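Side-chain contacts in N-acetylneuraminate lyase (PDB 5ZKA), which belongs to the dihydrodipicolinate synthetase family of the TIM-barrel enzymes, with parallel strands in the core and helices packed around them: residues S151-F154 with V158-S161; R41-Y46 with T222-G227. All coordinates share one frame; numbering follows the deposited sequence. Where two conformers were deposited one is given.

Contact 1 of 2, residues S151-F154 with V158-S161; sequences SIPF and VNMS
Ser151 and Val158 meet through a water, and Pro153 touches Val158 and Asn159 directly, so a chain that turns back on itself within a few residues is joined by a water bridge and by van der Waals contact of the proline ring. In the conformer described, Ser151 has OG anti to the backbone N (chi1 175°), and this hydroxyl lies 2.6 Å from the water, which in turn donates to Val158 O over 2.6 Å. Because the serine adopts a second conformer, the bridge may not be fully populated. Ile152 occupies the N-cap position of helix 153-156; its carbonyl O is hydrogen-bonded to Thr156 OG1, which also binds Val158 N and so ties the far end of the turn to its start. Pro153 carries the direct contact. Its CB sits 3.5 Å from Val158 O and 3.3 Å from Asn159 ND2, with CG a little farther from both. The asparagine side chain crosses the ring at about a right angle and brings its amide nitrogen to the CB corner. The turn connects strand 147-150 to helix 162-169, the first part of the crossover leading to the parallel strand 174-176. Pro153 also rests on Thr180 and Ala181, Val158 packs against Ile132 of helix 129-143, and Met160 touches Phe129 of that helix and Phe165 and Leu168 of helix 162-169.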
loop_
_atom_site.group_PDB
_atom_site.type_symbol
_atom_site.label_atom_id
_atom_site.label_comp_id
_atom_site.label_asym_id
_atom_site.label_seq_id
_atom_site.Cartn_x
_atom_site.Cartn_y
_atom_site.Cartn_z
ATOM N N SER A 151 5.852 7.130 13.339
ATOM C CA SER A 151 4.523 7.463 12.833
ATOM C C SER A 151 3.690 6.189 12.753
ATOM O O SER A 151 3.952 5.322 11.911
ATOM C CB SER A 151 4.604 8.134 11.464
ATOM O OG SER A 151 3.293 8.337 10.957
ATOM N N ILE A 152 2.680 6.081 13.619
ATOM C CA ILE A 152 1.830 4.889 13.639
ATOM C C ILE A 152 0.363 5.296 13.774
ATOM O O ILE A 152 -0.226 5.198 14.859
ATOM C CB ILE A 152 2.294 3.891 14.722
ATOM C CG1 ILE A 152 1.423 2.619 14.707
ATOM C CG2 ILE A 152 2.400 4.555 16.102
ATOM C CD1 ILE A 152 2.114 1.391 15.275
ATOM N N PRO A 153 -0.270 5.734 12.676
ATOM C CA PRO A 153 -1.645 6.269 12.774
ATOM C C PRO A 153 -2.687 5.238 13.195
ATOM O O PRO A 153 -3.723 5.621 13.762
ATOM C CB PRO A 153 -1.931 6.796 11.358
ATOM C CG PRO A 153 -0.622 6.734 10.607
ATOM C CD PRO A 153 0.248 5.730 11.298
ATOM N N PHE A 154 -2.454 3.948 12.926
ATOM C CA PHE A 154 -3.427 2.933 13.319
ATOM C C PHE A 154 -3.628 2.897 14.829
ATOM O O PHE A 154 -4.727 2.579 15.299
ATOM C CB PHE A 154 -2.995 1.555 12.814
ATOM C CG PHE A 154 -3.955 0.454 13.182
ATOM C CD1 PHE A 154 -5.285 0.508 12.767
ATOM C CD2 PHE A 154 -3.539 -0.623 13.951
ATOM C CE1 PHE A 154 -6.179 -0.497 13.107
ATOM C CE2 PHE A 154 -4.426 -1.631 14.296
ATOM C CZ PHE A 154 -5.747 -1.569 13.873
ATOM N N VAL A 158 -2.916 9.759 14.546
ATOM C CA VAL A 158 -2.242 10.979 14.106
ATOM C C VAL A 158 -1.786 10.771 12.665
ATOM O O VAL A 158 -0.887 9.965 12.402
ATOM C CB VAL A 158 -1.056 11.336 15.017
ATOM C CG1 VAL A 158 -0.224 12.449 14.393
ATOM C CG2 VAL A 158 -1.547 11.734 16.414
ATOM N N ASN A 159 -2.397 11.501 11.731
ATOM C CA ASN A 159 -2.105 11.387 10.305
ATOM C C ASN A 159 -1.311 12.609 9.857
ATOM O O ASN A 159 -1.830 13.732 9.874
ATOM C CB ASN A 159 -3.396 11.241 9.497
ATOM C CG ASN A 159 -4.055 9.887 9.707
ATOM O OD1 ASN A 159 -5.108 9.783 10.341
ATOM N ND2 ASN A 159 -3.427 8.838 9.183
ATOM N N MET A 160 -0.067 12.384 9.441
ATOM C CA MET A 160 0.876 13.454 9.144
ATOM C C MET A 160 0.955 13.682 7.640
ATOM O O MET A 160 1.120 12.728 6.870
ATOM C CB MET A 160 2.261 13.106 9.695
ATOM C CG MET A 160 3.253 14.244 9.655
ATOM S SD MET A 160 4.151 14.349 11.221
ATOM C CE MET A 160 2.806 14.658 12.348
ATOM N N SER A 161 0.843 14.944 7.232
ATOM C CA SER A 161 0.875 15.349 5.836
ATOM C C SER A 161 2.309 15.465 5.327
ATOM O O SER A 161 3.273 15.518 6.094
ATOM C CB SER A 161 0.161 16.685 5.652
ATOM O OG SER A 161 1.075 17.763 5.763
HETATM O O HOH W 1 1.683 9.722 12.526
#

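Contact 2 of 2, residues R41-Y46 with T222-G227; sequences REIIRY and TYNING
Tyr46 and Asn224 mark the closest backbone approach, CA to CA 7.9 Å, between helix 37-49 and segment 222-227, where Thr222 O accepts from both Ile225 N and Asn226 N. The tyrosine ring spans the gap edge-on. With CG anti to the backbone N (chi1 -170°), it brings CE2 to 3.4 Å from Asn224 O, which lies in the ring plane. That carbonyl is buried and has no hydrogen-bond partner in the model, so the weakly positive aromatic C-H edge may offset part of its negative charge. The hydroxyl extends the same plane to a water, which donates to Tyr46 OH over 2.7 Å and to Ile225 O over 2.9 Å; Glu275 OE1 is a further partner of the hydroxyl.

Asn224 CG lies anti to its own carbonyl carbon, which carries the amide towards Ile43. Its OD1 comes 4.0 Å from Ile43 CG2, a plain van der Waals touch in which the two side chains cross obliquely. Polar bonds fix the rotation of the amide: ND2 is bonded to Ser221 O and Ala24 O, while OD1 is bonded to Asn47 ND2, a direct link to helix 37-49; the same ND2 of Asn47 is also bonded to Ile43 O of its own helix.

The pair sits where the helices following the adjacent barrel strands 20-24 and 217-220 come together. Ser23 at the end of strand 20-24 touches Asn224, and helix 264-274 covers the junction, with Leu272 against both Tyr46 and Ile225 and Ile268 against Asn224.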
loop_
_atom_site.group_PDB
_atom_site.type_symbol
_atom_site.label_atom_id
_atom_site.label_comp_id
_atom_site.label_asym_id
_atom_site.label_seq_id
_atom_site.Cartn_x
_atom_site.Cartn_y
_atom_site.Cartn_z
ATOM N N ARG A 41 18.248 -10.853 27.892
ATOM C CA ARG A 41 19.538 -11.097 27.257
ATOM C C ARG A 41 19.453 -12.234 26.241
ATOM O O ARG A 41 20.091 -12.174 25.182
ATOM C CB ARG A 41 20.593 -11.385 28.325
ATOM C CG ARG A 41 20.790 -10.185 29.264
ATOM C CD ARG A 41 21.934 -10.392 30.250
ATOM N NE ARG A 41 22.053 -9.236 31.133
ATOM C CZ ARG A 41 22.878 -8.213 30.932
ATOM N NH1 ARG A 41 23.684 -8.203 29.880
ATOM N NH2 ARG A 41 22.897 -7.198 31.789
ATOM N N GLU A 42 18.662 -13.274 26.534
ATOM C CA GLU A 42 18.522 -14.381 25.588
ATOM C C GLU A 42 17.835 -13.933 24.304
ATOM O O GLU A 42 18.188 -14.391 23.210
ATOM C CB GLU A 42 17.744 -15.531 26.225
ATOM C CG GLU A 42 18.507 -16.240 27.353
ATOM C CD GLU A 42 17.767 -17.449 27.881
ATOM O OE1 GLU A 42 16.719 -17.805 27.298
ATOM O OE2 GLU A 42 18.223 -18.034 28.891
ATOM N N ILE A 43 16.836 -13.057 24.418
ATOM C CA ILE A 43 16.157 -12.573 23.220
ATOM C C ILE A 43 17.094 -11.703 22.394
ATOM O O ILE A 43 17.126 -11.788 21.161
ATOM C CB ILE A 43 14.877 -11.811 23.603
ATOM C CG1 ILE A 43 13.862 -12.745 24.261
ATOM C CG2 ILE A 43 14.267 -11.140 22.371
ATOM C CD1 ILE A 43 12.588 -12.009 24.730
ATOM N N ILE A 44 17.858 -10.841 23.062
ATOM C CA ILE A 44 18.849 -10.019 22.375
ATOM C C ILE A 44 19.867 -10.898 21.655
ATOM O O ILE A 44 20.178 -10.675 20.478
ATOM C CB ILE A 44 19.539 -9.072 23.377
ATOM C CG1 ILE A 44 18.547 -8.019 23.879
ATOM C CG2 ILE A 44 20.745 -8.410 22.739
ATOM C CD1 ILE A 44 18.985 -7.327 25.169
ATOM N N ARG A 45 20.421 -11.893 22.360
ATOM C CA ARG A 45 21.402 -12.778 21.735
ATOM C C ARG A 45 20.812 -13.506 20.530
ATOM O O ARG A 45 21.470 -13.639 19.494
ATOM C CB ARG A 45 21.944 -13.781 22.758
ATOM C CG ARG A 45 22.857 -13.166 23.811
ATOM C CD ARG A 45 24.354 -13.354 23.497
ATOM N NE ARG A 45 24.746 -12.769 22.210
ATOM C CZ ARG A 45 25.028 -11.482 22.018
ATOM N NH1 ARG A 45 24.956 -10.621 23.026
ATOM N NH2 ARG A 45 25.371 -11.046 20.811
ATOM N N TYR A 46 19.563 -13.970 20.637
ATOM C CA TYR A 46 18.930 -14.641 19.502
ATOM C C TYR A 46 18.826 -13.711 18.296
ATOM O O TYR A 46 19.141 -14.108 17.168
ATOM C CB TYR A 46 17.547 -15.151 19.909
ATOM C CG TYR A 46 16.892 -16.058 18.894
ATOM C CD1 TYR A 46 17.270 -17.391 18.781
ATOM C CD2 TYR A 46 15.873 -15.593 18.073
ATOM C CE1 TYR A 46 16.662 -18.228 17.852
ATOM C CE2 TYR A 46 15.267 -16.415 17.153
ATOM C CZ TYR A 46 15.665 -17.734 17.044
ATOM O OH TYR A 46 15.046 -18.550 16.123
ATOM N N THR A 222 8.061 -9.062 13.795
ATOM C CA THR A 222 8.236 -10.451 13.377
ATOM C C THR A 222 9.688 -10.801 13.108
ATOM O O THR A 222 10.016 -11.990 13.013
ATOM C CB THR A 222 7.398 -10.765 12.135
ATOM O OG1 THR A 222 7.914 -10.055 11.001
ATOM C CG2 THR A 222 5.941 -10.379 12.364
ATOM N N TYR A 223 10.571 -9.809 13.025
ATOM C CA TYR A 223 11.964 -10.109 12.752
ATOM C C TYR A 223 12.635 -10.778 13.944
ATOM O O TYR A 223 13.713 -11.358 13.776
ATOM C CB TYR A 223 12.697 -8.823 12.338
ATOM C CG TYR A 223 11.994 -8.087 11.205
ATOM C CD1 TYR A 223 11.269 -8.782 10.234
ATOM C CD2 TYR A 223 12.008 -6.703 11.132
ATOM C CE1 TYR A 223 10.597 -8.110 9.204
ATOM C CE2 TYR A 223 11.337 -6.024 10.105
ATOM C CZ TYR A 223 10.641 -6.728 9.149
ATOM O OH TYR A 223 9.984 -6.047 8.142
ATOM N N ASN A 224 12.004 -10.730 15.130
ATOM C CA ASN A 224 12.497 -11.486 16.281
ATOM C C ASN A 224 12.584 -12.979 15.969
ATOM O O ASN A 224 13.406 -13.687 16.556
ATOM C CB ASN A 224 11.584 -11.276 17.496
ATOM C CG ASN A 224 11.756 -9.905 18.154
ATOM O OD1 ASN A 224 12.665 -9.701 18.956
ATOM N ND2 ASN A 224 10.858 -8.964 17.829
ATOM N N ILE A 225 11.729 -13.475 15.076
ATOM C CA ILE A 225 11.732 -14.893 14.722
ATOM C C ILE A 225 11.858 -15.142 13.230
ATOM O O ILE A 225 12.197 -16.277 12.827
ATOM C CB ILE A 225 10.459 -15.582 15.264
ATOM C CG1 ILE A 225 9.210 -14.865 14.733
ATOM C CG2 ILE A 225 10.451 -15.589 16.789
ATOM C CD1 ILE A 225 7.923 -15.655 14.942
ATOM N N ASN A 226 11.581 -14.161 12.367
ATOM C CA ASN A 226 11.605 -14.359 10.918
ATOM C C ASN A 226 12.589 -13.409 10.233
ATOM O O ASN A 226 12.421 -13.067 9.058
ATOM C CB ASN A 226 10.199 -14.202 10.335
ATOM C CG ASN A 226 10.108 -14.685 8.897
ATOM O OD1 ASN A 226 10.602 -15.768 8.554
ATOM N ND2 ASN A 226 9.482 -13.874 8.039
ATOM N N GLY A 227 13.635 -12.992 10.959
ATOM C CA GLY A 227 14.577 -12.022 10.425
ATOM C C GLY A 227 15.403 -12.514 9.250
ATOM O O GLY A 227 15.867 -11.704 8.440
HETATM O O HOH W 2 12.983 -18.537 14.435
#

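Overall arrangement
The two contacts show a short-range and a long-range contact within one barrel fold. Contact 1 joins segments only a few residues apart and stays at the surface, whereas contact 2 brings together residues far apart in sequence, is buried, and encloses contact 1 within its loop of chain. They lie on opposite sides of the chain centre, with their own centres 27 Å apart and their nearest atoms about 12 Å apart, so they do not touch. Segment 151-154 follows strand 147-150 at once, and 222-227 follows strand 217-220 after one residue. Contact 1 is linked through Thr180 to the loop after strand 174-176 that carries the chemically modified Lys178; contact 2 joins the helices that follow the neighbouring strands 20-24 and 217-220.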